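Local coordinates for probable polysaccharide deacetylase pdaA (Bacillus subtilis, PDB 1NY1), which deacetylates N-acetylmuramic acid residues of peptidoglycan, leading to muramic delta-lactam in the spore cortex, and is required for germination, at residues K179-P192 / E207-Y221. Numbering follows the deposited sequence.
Sequences KKYAYDHMIKQAHP and EALDDAITDLKKQGY
Tyr183 and Lys179 reach across from helix 179-188 to two aspartates of helix 205-219. These consecutive helices lie on the outside of the distorted beta/alpha barrel of NodB-type deacetylases, with strand 194-198 between them in sequence. Their segments here run the same way, 32° apart. Tyr183 OH donates to Asp215 OD2 at 2.6 Å. The hydroxyl comes from above the carboxylate plane, which stands 78° from the ring. Tyr183 CG lies anti to the backbone N (chi1 169°), which sends the ring between Ala208, Asp211, Ala212 and Asp215 as a knob into a hole. Ile187 CG1 lies over one face of this ring, toward its rim.

Lys179 NZ forms a salt bridge to Asp211 OD2, 2.8 Å away. Lys179 CG lies 3.5 Å from Ala208 CA. With an alanine here, Asp211 would probably lose its positive mate and Ala208 part of its cover.

Deeper in, Ala208 and Ala212 take Ala182 and Met186. Ala182 CB touches Ala208 CB at 3.7 Å. The Ala182 side chain is also about 5 Å from that of Asp170, which by similarity raises the pKa of the active-site His. Selenomethionine Met186 bends at chi3 and lays CE against Ala208, while SE rests on Ala212 CB. Leu209 and Leu216 carry the packing down to Leu198 and Tyr196 of strand 194-198. At the far end Ile187 CD1 meets Leu216 CG, and Ala190 CB meets Leu216 CD2. Tyr221 OH lies 3.4 Å from His191 CA. One water donates to both Ile187 O, at 2.7 Å, and Gln219 OE1, at 3.0 Å.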
ATOM      1  N   LYS A 179     -16.873  12.375  -0.220  1.00 17.17           N
ATOM      2  CA  LYS A 179     -16.632  11.671   1.028  1.00 15.12           C
ATOM      3  C   LYS A 179     -17.457  10.413   1.234  1.00 15.19           C
ATOM      4  O   LYS A 179     -16.917   9.364   1.579  1.00 12.89           O
ATOM      5  CB  LYS A 179     -16.861  12.610   2.210  1.00 17.42           C
ATOM      6  CG  LYS A 179     -16.337  12.039   3.511  1.00 20.40           C
ATOM      7  CD  LYS A 179     -16.635  12.927   4.704  1.00 22.76           C
ATOM      8  CE  LYS A 179     -18.092  12.843   5.122  1.00 27.75           C
ATOM      9  NZ  LYS A 179     -18.302  13.475   6.463  1.00 29.82           N
ATOM     10  N   LYS A 180     -18.767  10.513   1.037  1.00 12.10           N
ATOM     11  CA  LYS A 180     -19.629   9.362   1.238  1.00 12.83           C
ATOM     12  C   LYS A 180     -19.225   8.150   0.402  1.00 12.12           C
ATOM     13  O   LYS A 180     -19.219   7.028   0.905  1.00 11.87           O
ATOM     14  CB  LYS A 180     -21.086   9.746   0.958  1.00 14.34           C
ATOM     15  CG  LYS A 180     -22.084   8.611   1.127  1.00 17.64           C
ATOM     16  CD  LYS A 180     -23.501   9.099   0.866  1.00 19.43           C
ATOM     17  CE  LYS A 180     -24.470   7.940   0.705  1.00 23.47           C
ATOM     18  NZ  LYS A 180     -24.459   7.034   1.881  1.00 21.48           N
ATOM     19  N   TYR A 181     -18.874   8.363  -0.864  1.00 10.51           N
ATOM     20  CA  TYR A 181     -18.487   7.249  -1.726  1.00 10.10           C
ATOM     21  C   TYR A 181     -17.325   6.447  -1.140  1.00 11.62           C
ATOM     22  O   TYR A 181     -17.384   5.217  -1.053  1.00 10.69           O
ATOM     23  CB  TYR A 181     -18.089   7.749  -3.116  1.00 10.61           C
ATOM     24  CG  TYR A 181     -17.810   6.631  -4.094  1.00 12.30           C
ATOM     25  CD1 TYR A 181     -18.857   5.948  -4.710  1.00 15.99           C
ATOM     26  CD2 TYR A 181     -16.504   6.234  -4.383  1.00 14.30           C
ATOM     27  CE1 TYR A 181     -18.616   4.896  -5.590  1.00 18.83           C
ATOM     28  CE2 TYR A 181     -16.252   5.177  -5.262  1.00 15.95           C
ATOM     29  CZ  TYR A 181     -17.314   4.515  -5.861  1.00 17.46           C
ATOM     30  OH  TYR A 181     -17.082   3.470  -6.730  1.00 18.15           O
ATOM     31  N   ALA A 182     -16.269   7.151  -0.742  1.00 11.63           N
ATOM     32  CA  ALA A 182     -15.076   6.519  -0.175  1.00 10.97           C
ATOM     33  C   ALA A 182     -15.351   5.903   1.188  1.00 11.55           C
ATOM     34  O   ALA A 182     -14.933   4.781   1.472  1.00 10.96           O
ATOM     35  CB  ALA A 182     -13.950   7.550  -0.053  1.00  9.92           C
ATOM     36  N   TYR A 183     -16.036   6.661   2.036  1.00 10.89           N
ATOM     37  CA  TYR A 183     -16.370   6.192   3.370  1.00 11.36           C
ATOM     38  C   TYR A 183     -17.173   4.892   3.294  1.00 11.85           C
ATOM     39  O   TYR A 183     -16.830   3.906   3.943  1.00 11.36           O
ATOM     40  CB  TYR A 183     -17.161   7.267   4.118  1.00 13.60           C
ATOM     41  CG  TYR A 183     -17.780   6.787   5.407  1.00 16.52           C
ATOM     42  CD1 TYR A 183     -19.075   6.265   5.426  1.00 18.35           C
ATOM     43  CD2 TYR A 183     -17.065   6.827   6.603  1.00 18.01           C
ATOM     44  CE1 TYR A 183     -19.643   5.796   6.605  1.00 18.75           C
ATOM     45  CE2 TYR A 183     -17.625   6.354   7.789  1.00 18.14           C
ATOM     46  CZ  TYR A 183     -18.910   5.843   7.783  1.00 19.28           C
ATOM     47  OH  TYR A 183     -19.467   5.377   8.954  1.00 17.11           O
ATOM     48  N   ASP A 184     -18.233   4.888   2.495  1.00 12.57           N
ATOM     49  CA  ASP A 184     -19.062   3.694   2.368  1.00 12.20           C
ATOM     50  C   ASP A 184     -18.272   2.463   1.948  1.00 12.51           C
ATOM     51  O   ASP A 184     -18.549   1.356   2.415  1.00 12.33           O
ATOM     52  CB  ASP A 184     -20.215   3.934   1.391  1.00 14.07           C
ATOM     53  CG  ASP A 184     -21.310   4.795   1.986  1.00 15.94           C
ATOM     54  OD1 ASP A 184     -21.344   4.927   3.232  1.00 15.57           O
ATOM     55  OD2 ASP A 184     -22.148   5.324   1.218  1.00 16.69           O
ATOM     56  N   HIS A 185     -17.296   2.641   1.061  1.00 11.18           N
ATOM     57  CA  HIS A 185     -16.483   1.511   0.630  1.00 11.64           C
ATOM     58  C   HIS A 185     -15.570   0.984   1.727  1.00 11.74           C
ATOM     59  O   HIS A 185     -15.422  -0.224   1.878  1.00 10.94           O
ATOM     60  CB  HIS A 185     -15.648   1.881  -0.603  1.00 11.22           C
ATOM     61  CG  HIS A 185     -16.313   1.534  -1.897  1.00 12.33           C
ATOM     62  ND1 HIS A 185     -16.656   2.481  -2.837  1.00 14.82           N
ATOM     63  CD2 HIS A 185     -16.723   0.344  -2.395  1.00 10.63           C
ATOM     64  CE1 HIS A 185     -17.250   1.888  -3.858  1.00 11.69           C
ATOM     65  NE2 HIS A 185     -17.302   0.592  -3.613  1.00 16.32           N
HETATM   66  N   MSE A 186     -14.963   1.884   2.491  1.00 12.67           N
HETATM   67  CA  MSE A 186     -14.065   1.472   3.559  1.00 12.20           C
HETATM   68  C   MSE A 186     -14.793   0.750   4.682  1.00 14.49           C
HETATM   69  O   MSE A 186     -14.220  -0.116   5.340  1.00 14.38           O
HETATM   70  CB  MSE A 186     -13.316   2.677   4.108  1.00 14.16           C
HETATM   71  CG  MSE A 186     -12.309   3.240   3.120  1.00 11.70           C
HETATM   72 SE   MSE A 186     -11.180   4.601   3.879  1.00 12.08          SE
HETATM   73  CE  MSE A 186     -12.235   6.161   3.497  1.00 12.31           C
ATOM     74  N   ILE A 187     -16.060   1.092   4.879  1.00 13.01           N
ATOM     75  CA  ILE A 187     -16.860   0.456   5.913  1.00 14.02           C
ATOM     76  C   ILE A 187     -17.401  -0.881   5.409  1.00 13.70           C
ATOM     77  O   ILE A 187     -17.286  -1.904   6.086  1.00 13.87           O
ATOM     78  CB  ILE A 187     -18.044   1.359   6.330  1.00 14.90           C
ATOM     79  CG1 ILE A 187     -17.519   2.659   6.955  1.00 14.84           C
ATOM     80  CG2 ILE A 187     -18.974   0.596   7.275  1.00 16.06           C
ATOM     81  CD1 ILE A 187     -16.691   2.479   8.225  1.00 16.86           C
ATOM     82  N   LYS A 188     -17.975  -0.875   4.210  1.00 13.25           N
ATOM     83  CA  LYS A 188     -18.553  -2.087   3.639  1.00 13.78           C
ATOM     84  C   LYS A 188     -17.545  -3.190   3.337  1.00 12.50           C
ATOM     85  O   LYS A 188     -17.827  -4.365   3.569  1.00 12.38           O
ATOM     86  CB  LYS A 188     -19.343  -1.747   2.370  1.00 16.53           C
ATOM     87  CG  LYS A 188     -20.037  -2.947   1.723  1.00 22.57           C
ATOM     88  CD  LYS A 188     -21.250  -2.523   0.896  1.00 26.93           C
ATOM     89  CE  LYS A 188     -20.870  -1.568  -0.223  1.00 29.62           C
ATOM     90  NZ  LYS A 188     -22.061  -0.943  -0.870  1.00 30.68           N
ATOM     91  N   GLN A 189     -16.371  -2.825   2.828  1.00  9.53           N
ATOM     92  CA  GLN A 189     -15.367  -3.832   2.496  1.00 10.15           C
ATOM     93  C   GLN A 189     -14.497  -4.275   3.660  1.00  9.93           C
ATOM     94  O   GLN A 189     -13.687  -5.184   3.513  1.00  7.58           O
ATOM     95  CB  GLN A 189     -14.477  -3.331   1.350  1.00  7.58           C
ATOM     96  CG  GLN A 189     -15.241  -3.161   0.044  1.00  9.59           C
ATOM     97  CD  GLN A 189     -14.346  -2.835  -1.135  1.00 14.14           C
ATOM     98  OE1 GLN A 189     -13.348  -3.513  -1.375  1.00 16.11           O
ATOM     99  NE2 GLN A 189     -14.715  -1.812  -1.894  1.00 13.63           N
ATOM    100  N   ALA A 190     -14.666  -3.643   4.817  1.00  9.36           N
ATOM    101  CA  ALA A 190     -13.859  -3.988   5.981  1.00 10.70           C
ATOM    102  C   ALA A 190     -13.941  -5.456   6.363  1.00 12.71           C
ATOM    103  O   ALA A 190     -15.000  -6.078   6.292  1.00 11.69           O
ATOM    104  CB  ALA A 190     -14.259  -3.124   7.170  1.00 11.16           C
ATOM    105  N   HIS A 191     -12.799  -6.009   6.750  1.00 13.56           N
ATOM    106  CA  HIS A 191     -12.735  -7.390   7.181  1.00 12.02           C
ATOM    107  C   HIS A 191     -11.475  -7.638   7.994  1.00 12.59           C
ATOM    108  O   HIS A 191     -10.506  -6.873   7.928  1.00 11.89           O
ATOM    109  CB  HIS A 191     -12.798  -8.349   5.984  1.00 11.89           C
ATOM    110  CG  HIS A 191     -11.819  -8.044   4.890  1.00 11.08           C
ATOM    111  ND1 HIS A 191     -10.534  -8.541   4.871  1.00 13.00           N
ATOM    112  CD2 HIS A 191     -11.954  -7.309   3.761  1.00  9.83           C
ATOM    113  CE1 HIS A 191      -9.919  -8.129   3.776  1.00 10.84           C
ATOM    114  NE2 HIS A 191     -10.759  -7.380   3.084  1.00 13.11           N
ATOM    115  N   PRO A 192     -11.492  -8.696   8.809  1.00  9.42           N
ATOM    116  CA  PRO A 192     -10.340  -9.047   9.639  1.00 10.89           C
ATOM    117  C   PRO A 192      -9.103  -9.261   8.767  1.00 10.09           C
ATOM    118  O   PRO A 192      -9.150  -9.977   7.764  1.00 11.15           O
ATOM    119  CB  PRO A 192     -10.804 -10.326  10.323  1.00 10.57           C
ATOM    120  CG  PRO A 192     -12.263 -10.063  10.526  1.00 12.34           C
ATOM    121  CD  PRO A 192     -12.674  -9.491   9.188  1.00 11.39           C
ATOM    122  N   GLU A 207     -11.125  13.344   4.837  1.00 10.83           N
ATOM    123  CA  GLU A 207     -12.305  13.397   5.691  1.00 10.54           C
ATOM    124  C   GLU A 207     -12.977  12.022   5.733  1.00 11.35           C
ATOM    125  O   GLU A 207     -13.451  11.585   6.782  1.00  9.97           O
ATOM    126  CB  GLU A 207     -13.296  14.446   5.166  1.00 13.44           C
ATOM    127  CG  GLU A 207     -12.879  15.920   5.331  1.00 16.20           C
ATOM    128  CD  GLU A 207     -11.704  16.350   4.449  1.00 19.48           C
ATOM    129  OE1 GLU A 207     -11.394  15.668   3.451  1.00 17.48           O
ATOM    130  OE2 GLU A 207     -11.101  17.401   4.751  1.00 20.09           O
ATOM    131  N   ALA A 208     -13.019  11.338   4.592  1.00  9.30           N
ATOM    132  CA  ALA A 208     -13.627  10.013   4.552  1.00  9.50           C
ATOM    133  C   ALA A 208     -12.816   9.077   5.443  1.00  9.24           C
ATOM    134  O   ALA A 208     -13.379   8.301   6.214  1.00  8.77           O
ATOM    135  CB  ALA A 208     -13.663   9.478   3.116  1.00  7.43           C
ATOM    136  N   LEU A 209     -11.490   9.163   5.349  1.00  9.45           N
ATOM    137  CA  LEU A 209     -10.613   8.317   6.156  1.00  9.85           C
ATOM    138  C   LEU A 209     -10.795   8.608   7.646  1.00 10.96           C
ATOM    139  O   LEU A 209     -10.807   7.692   8.476  1.00  9.87           O
ATOM    140  CB  LEU A 209      -9.149   8.535   5.766  1.00 10.68           C
ATOM    141  CG  LEU A 209      -8.088   7.724   6.526  1.00 10.76           C
ATOM    142  CD1 LEU A 209      -8.255   6.229   6.247  1.00 10.83           C
ATOM    143  CD2 LEU A 209      -6.704   8.180   6.083  1.00 12.01           C
ATOM    144  N   ASP A 210     -10.931   9.886   7.981  1.00 12.29           N
ATOM    145  CA  ASP A 210     -11.127  10.297   9.368  1.00 13.98           C
ATOM    146  C   ASP A 210     -12.382   9.595   9.921  1.00 13.55           C
ATOM    147  O   ASP A 210     -12.338   8.976  10.987  1.00 13.00           O
ATOM    148  CB  ASP A 210     -11.278  11.823   9.424  1.00 14.74           C
ATOM    149  CG  ASP A 210     -11.246  12.380  10.838  1.00 18.65           C
ATOM    150  OD1 ASP A 210     -11.100  11.607  11.818  1.00 17.97           O
ATOM    151  OD2 ASP A 210     -11.366  13.615  10.961  1.00 19.78           O
ATOM    152  N   ASP A 211     -13.489   9.680   9.186  1.00 14.56           N
ATOM    153  CA  ASP A 211     -14.746   9.053   9.603  1.00 15.28           C
ATOM    154  C   ASP A 211     -14.652   7.533   9.642  1.00 15.13           C
ATOM    155  O   ASP A 211     -15.182   6.887  10.548  1.00 15.43           O
ATOM    156  CB  ASP A 211     -15.891   9.444   8.661  1.00 17.86           C
ATOM    157  CG  ASP A 211     -16.239  10.922   8.732  1.00 20.30           C
ATOM    158  OD1 ASP A 211     -15.657  11.639   9.573  1.00 19.07           O
ATOM    159  OD2 ASP A 211     -17.100  11.362   7.945  1.00 19.96           O
ATOM    160  N   ALA A 212     -13.985   6.963   8.646  1.00 14.02           N
ATOM    161  CA  ALA A 212     -13.830   5.517   8.557  1.00 13.33           C
ATOM    162  C   ALA A 212     -13.056   4.961   9.745  1.00 13.35           C
ATOM    163  O   ALA A 212     -13.458   3.964  10.337  1.00 13.77           O
ATOM    164  CB  ALA A 212     -13.130   5.143   7.251  1.00 13.52           C
ATOM    165  N   ILE A 213     -11.942   5.598  10.095  1.00 12.37           N
ATOM    166  CA  ILE A 213     -11.158   5.119  11.227  1.00 13.57           C
ATOM    167  C   ILE A 213     -11.985   5.251  12.502  1.00 13.86           C
ATOM    168  O   ILE A 213     -12.065   4.317  13.301  1.00 13.89           O
ATOM    169  CB  ILE A 213      -9.845   5.911  11.392  1.00 10.69           C
ATOM    170  CG1 ILE A 213      -8.927   5.636  10.201  1.00  9.62           C
ATOM    171  CG2 ILE A 213      -9.141   5.490  12.686  1.00 12.35           C
ATOM    172  CD1 ILE A 213      -7.695   6.505  10.178  1.00 11.42           C
ATOM    173  N   THR A 214     -12.603   6.412  12.692  1.00 15.09           N
ATOM    174  CA  THR A 214     -13.418   6.626  13.876  1.00 15.85           C
ATOM    175  C   THR A 214     -14.461   5.516  14.018  1.00 17.27           C
ATOM    176  O   THR A 214     -14.512   4.838  15.044  1.00 16.71           O
ATOM    177  CB  THR A 214     -14.134   7.992  13.829  1.00 17.17           C
ATOM    178  OG1 THR A 214     -13.162   9.037  13.725  1.00 17.40           O
ATOM    179  CG2 THR A 214     -14.955   8.207  15.096  1.00 17.02           C
ATOM    180  N   ASP A 215     -15.274   5.309  12.987  1.00 17.32           N
ATOM    181  CA  ASP A 215     -16.313   4.282  13.046  1.00 19.41           C
ATOM    182  C   ASP A 215     -15.801   2.844  13.088  1.00 19.12           C
ATOM    183  O   ASP A 215     -16.415   1.985  13.729  1.00 18.51           O
ATOM    184  CB  ASP A 215     -17.298   4.450  11.887  1.00 22.13           C
ATOM    185  CG  ASP A 215     -18.104   5.728  11.996  1.00 28.23           C
ATOM    186  OD1 ASP A 215     -18.620   6.018  13.103  1.00 30.68           O
ATOM    187  OD2 ASP A 215     -18.231   6.443  10.978  1.00 30.59           O
ATOM    188  N   LEU A 216     -14.692   2.567  12.406  1.00 16.64           N
ATOM    189  CA  LEU A 216     -14.141   1.216  12.418  1.00 16.62           C
ATOM    190  C   LEU A 216     -13.593   0.899  13.808  1.00 15.59           C
ATOM    191  O   LEU A 216     -13.722  -0.227  14.294  1.00 15.18           O
ATOM    192  CB  LEU A 216     -13.053   1.072  11.343  1.00 16.62           C
ATOM    193  CG  LEU A 216     -13.617   0.906   9.926  1.00 16.85           C
ATOM    194  CD1 LEU A 216     -12.515   1.061   8.886  1.00 18.03           C
ATOM    195  CD2 LEU A 216     -14.271  -0.463   9.806  1.00 17.80           C
ATOM    196  N   LYS A 217     -12.991   1.893  14.456  1.00 14.51           N
ATOM    197  CA  LYS A 217     -12.462   1.686  15.799  1.00 15.99           C
ATOM    198  C   LYS A 217     -13.620   1.376  16.746  1.00 17.67           C
ATOM    199  O   LYS A 217     -13.526   0.471  17.579  1.00 17.05           O
ATOM    200  CB  LYS A 217     -11.723   2.928  16.302  1.00 14.85           C
ATOM    201  CG  LYS A 217     -10.277   3.033  15.835  1.00 14.10           C
ATOM    202  CD  LYS A 217      -9.571   4.159  16.557  1.00 15.65           C
ATOM    203  CE  LYS A 217      -8.097   4.211  16.216  1.00 18.12           C
ATOM    204  NZ  LYS A 217      -7.386   5.293  16.970  1.00 17.21           N
ATOM    205  N   LYS A 218     -14.709   2.132  16.618  1.00 16.81           N
ATOM    206  CA  LYS A 218     -15.871   1.917  17.472  1.00 17.84           C
ATOM    207  C   LYS A 218     -16.403   0.491  17.316  1.00 18.16           C
ATOM    208  O   LYS A 218     -16.871  -0.112  18.285  1.00 18.37           O
ATOM    209  CB  LYS A 218     -16.974   2.931  17.145  1.00 19.45           C
ATOM    210  CG  LYS A 218     -18.186   2.806  18.061  1.00 21.71           C
ATOM    211  CD  LYS A 218     -19.231   3.884  17.801  1.00 22.56           C
ATOM    212  CE  LYS A 218     -20.398   3.747  18.774  1.00 22.97           C
ATOM    213  NZ  LYS A 218     -21.436   4.790  18.557  1.00 19.81           N
ATOM    214  N   GLN A 219     -16.330  -0.044  16.100  1.00 16.88           N
ATOM    215  CA  GLN A 219     -16.790  -1.405  15.828  1.00 18.48           C
ATOM    216  C   GLN A 219     -15.904  -2.447  16.500  1.00 19.07           C
ATOM    217  O   GLN A 219     -16.293  -3.606  16.635  1.00 20.58           O
ATOM    218  CB  GLN A 219     -16.803  -1.689  14.326  1.00 20.04           C
ATOM    219  CG  GLN A 219     -17.910  -1.013  13.555  1.00 21.65           C
ATOM    220  CD  GLN A 219     -17.883  -1.393  12.085  1.00 25.23           C
ATOM    221  OE1 GLN A 219     -17.765  -2.571  11.741  1.00 24.25           O
ATOM    222  NE2 GLN A 219     -17.999  -0.398  11.212  1.00 24.87           N
ATOM    223  N   GLY A 220     -14.703  -2.041  16.898  1.00 18.73           N
ATOM    224  CA  GLY A 220     -13.803  -2.975  17.548  1.00 17.78           C
ATOM    225  C   GLY A 220     -12.564  -3.314  16.743  1.00 19.18           C
ATOM    226  O   GLY A 220     -11.843  -4.256  17.079  1.00 19.50           O
ATOM    227  N   TYR A 221     -12.315  -2.559  15.676  1.00 18.48           N
ATOM    228  CA  TYR A 221     -11.141  -2.774  14.831  1.00 17.56           C
ATOM    229  C   TYR A 221      -9.937  -2.026  15.376  1.00 18.15           C
ATOM    230  O   TYR A 221     -10.068  -0.944  15.957  1.00 18.06           O
ATOM    231  CB  TYR A 221     -11.392  -2.281  13.398  1.00 16.48           C
ATOM    232  CG  TYR A 221     -12.079  -3.272  12.490  1.00 17.50           C
ATOM    233  CD1 TYR A 221     -11.369  -4.309  11.891  1.00 16.83           C
ATOM    234  CD2 TYR A 221     -13.446  -3.173  12.232  1.00 17.49           C
ATOM    235  CE1 TYR A 221     -12.006  -5.228  11.056  1.00 18.20           C
ATOM    236  CE2 TYR A 221     -14.091  -4.088  11.400  1.00 18.12           C
ATOM    237  CZ  TYR A 221     -13.365  -5.111  10.818  1.00 18.19           C
ATOM    238  OH  TYR A 221     -14.005  -6.027  10.014  1.00 20.33           O
TER
HETATM  239  O   HOH W   1     -17.841  -2.372   8.728  1.00 21.23           O